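Local coordinates for protein Alpha/beta hydrolase (Pectobacterium atrosepticum SCRI1043, PDB 3BDV) that is probably a hydrolase of the alpha/beta-hydrolase fold, related to YdeN, whose substrate is unknown and which binds calcium ions, at residues G162-E167 / G171-G176. Sequence-based numbering, arbitrary orientation.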
loop_
_atom_site.group_PDB
_atom_site.type_symbol
_atom_site.label_atom_id
_atom_site.label_comp_id
_atom_site.label_asym_id
_atom_site.label_seq_id
_atom_site.Cartn_x
_atom_site.Cartn_y
_atom_site.Cartn_z
ATOM N N GLY A 162 -2.442 0.010 16.320
ATOM C CA GLY A 162 -2.484 -1.446 16.126
ATOM C C GLY A 162 -1.831 -1.895 14.814
ATOM O O GLY A 162 -0.758 -1.391 14.411
ATOM N N HIS A 163 -2.503 -2.814 14.123
ATOM C CA HIS A 163 -2.084 -3.348 12.827
ATOM C C HIS A 163 -2.659 -2.562 11.628
ATOM O O HIS A 163 -2.441 -2.941 10.482
ATOM C CB HIS A 163 -2.438 -4.843 12.763
ATOM C CG HIS A 163 -1.947 -5.574 11.568
ATOM N ND1 HIS A 163 -0.618 -5.601 11.190
ATOM C CD2 HIS A 163 -2.616 -6.319 10.655
ATOM C CE1 HIS A 163 -0.492 -6.363 10.114
ATOM N NE2 HIS A 163 -1.691 -6.799 9.757
ATOM N N ILE A 164 -3.293 -1.433 11.921
ATOM C CA ILE A 164 -3.871 -0.498 10.946
ATOM C C ILE A 164 -4.896 -1.279 10.110
ATOM O O ILE A 164 -4.752 -1.477 8.920
ATOM C CB ILE A 164 -2.791 0.264 10.056
ATOM C CG1 ILE A 164 -1.591 0.754 10.881
ATOM C CG2 ILE A 164 -3.454 1.506 9.368
ATOM C CD1 ILE A 164 -0.578 1.565 10.089
ATOM N N ASN A 165 -5.903 -1.775 10.799
ATOM C CA ASN A 165 -6.936 -2.599 10.215
ATOM C C ASN A 165 -8.267 -2.175 10.895
ATOM O O ASN A 165 -8.276 -1.229 11.679
ATOM C CB ASN A 165 -6.630 -4.066 10.400
ATOM C CG ASN A 165 -6.488 -4.496 11.872
ATOM O OD1 ASN A 165 -6.701 -3.699 12.799
ATOM N ND2 ASN A 165 -6.116 -5.778 12.078
ATOM N N ALA A 166 -9.362 -2.841 10.539
ATOM C CA ALA A 166 -10.688 -2.463 11.019
ATOM C C ALA A 166 -10.756 -2.507 12.515
ATOM O O ALA A 166 -11.362 -1.638 13.124
ATOM C CB ALA A 166 -11.731 -3.389 10.437
ATOM N N GLU A 167 -10.147 -3.539 13.090
ATOM C CA GLU A 167 -10.221 -3.794 14.526
ATOM C C GLU A 167 -9.596 -2.624 15.270
ATOM O O GLU A 167 -10.011 -2.338 16.365
ATOM C CB GLU A 167 -9.521 -5.111 14.885
ATOM C CG GLU A 167 -10.193 -6.381 14.255
ATOM C CD GLU A 167 -9.657 -6.773 12.841
ATOM O OE1 GLU A 167 -9.539 -5.927 11.930
ATOM O OE2 GLU A 167 -9.348 -7.966 12.634
ATOM N N GLY A 171 -11.170 1.038 8.796
ATOM C CA GLY A 171 -11.901 2.280 9.010
ATOM C C GLY A 171 -11.733 3.199 7.831
ATOM O O GLY A 171 -10.923 2.947 6.949
ATOM N N PRO A 172 -12.488 4.293 7.811
ATOM C CA PRO A 172 -12.405 5.180 6.670
ATOM C C PRO A 172 -11.045 5.797 6.451
ATOM O O PRO A 172 -10.760 6.134 5.358
ATOM C CB PRO A 172 -13.404 6.293 6.985
ATOM C CG PRO A 172 -14.022 5.941 8.188
ATOM C CD PRO A 172 -13.457 4.768 8.814
ATOM N N TRP A 173 -10.293 6.024 7.522
ATOM C CA TRP A 173 -8.940 6.577 7.457
ATOM C C TRP A 173 -8.742 7.715 6.461
ATOM O O TRP A 173 -7.989 7.603 5.475
ATOM C CB TRP A 173 -7.917 5.452 7.205
ATOM C CG TRP A 173 -6.484 5.814 7.613
ATOM C CD1 TRP A 173 -6.074 6.679 8.594
ATOM C CD2 TRP A 173 -5.285 5.295 7.013
ATOM N NE1 TRP A 173 -4.702 6.706 8.654
ATOM C CE2 TRP A 173 -4.198 5.889 7.681
ATOM C CE3 TRP A 173 -5.034 4.365 6.000
ATOM C CZ2 TRP A 173 -2.883 5.597 7.356
ATOM C CZ3 TRP A 173 -3.738 4.106 5.632
ATOM C CH2 TRP A 173 -2.672 4.702 6.318
ATOM N N GLU A 174 -9.396 8.827 6.765
ATOM C CA GLU A 174 -9.247 10.021 5.964
ATOM C C GLU A 174 -7.805 10.520 5.957
ATOM O O GLU A 174 -7.358 11.071 4.929
ATOM C CB GLU A 174 -10.205 11.094 6.450
ATOM C CG GLU A 174 -11.632 10.753 6.137
ATOM C CD GLU A 174 -12.343 11.810 5.341
ATOM O OE1 GLU A 174 -11.799 12.918 5.166
ATOM O OE2 GLU A 174 -13.457 11.537 4.880
ATOM N N TYR A 175 -7.066 10.337 7.058
ATOM C CA TYR A 175 -5.666 10.791 7.087
ATOM C C TYR A 175 -4.837 10.064 6.031
ATOM O O TYR A 175 -4.015 10.696 5.349
ATOM C CB TYR A 175 -4.995 10.663 8.482
ATOM C CG TYR A 175 -3.620 11.321 8.476
ATOM C CD1 TYR A 175 -3.494 12.707 8.483
ATOM C CD2 TYR A 175 -2.463 10.560 8.420
ATOM C CE1 TYR A 175 -2.249 13.312 8.448
ATOM C CE2 TYR A 175 -1.214 11.164 8.394
ATOM C CZ TYR A 175 -1.117 12.531 8.388
ATOM O OH TYR A 175 0.134 13.120 8.299
ATOM N N GLY A 176 -5.043 8.757 5.865
ATOM C CA GLY A 176 -4.371 8.039 4.785
ATOM C C GLY A 176 -4.719 8.556 3.389
ATOM O O GLY A 176 -3.854 8.695 2.501
#
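Ile-164 lays its CG2 methyl over one face of the Trp-173 indole, above the six-membered ring, with CH2 the nearest ring atom at 4.5 Å. With CG1 at chi1 -43°, CG2 is left close to anti to the backbone N and facing the indole. On the opposite face of the indole sits Gly-176, from the first turn of helix 174-185, its CA 3.5 Å above the ring plane and over the ring centre, close enough for backbone to pack directly on the ring. The ring is therefore sandwiched between the loop methyl and the helix backbone. Trp-173 itself occupies the N-cap position, and with chi1 -159° its indole folds back beneath that first turn. Toward the other end, the contact is made by backbone: Ala-166 CA approaches Gly-171 N at 4.2 Å, and Gly-171 follows a cis peptide bond.

Val-105 of strand 99-105 touches both Ile-164 and Trp-173, so the pair packs against the central sheet. Helix 34-41 ties the two segments together from outside, Trp-34 NE1 bonding to Ile-164 O and Trp-38 NE1 to Pro-172 O. Just before Ile-164, His-163 hydrogen-bonds through ND1 to Asp-136 OD1 and touches Ser-82 in the apparent nucleophile elbow, consistent with the Ser-Asp-His triad of this fold. Between the segments the contact is van der Waals, methyl on indole and backbone on backbone, and modest at 120 Å² buried. The placing of the loop after the probable catalytic histidine against the start of the last helix thus owes much to the three-residue connection and to the indole N-H groups of Trp-34 and Trp-38, which satisfy the carbonyls of Ile-164 and Pro-172.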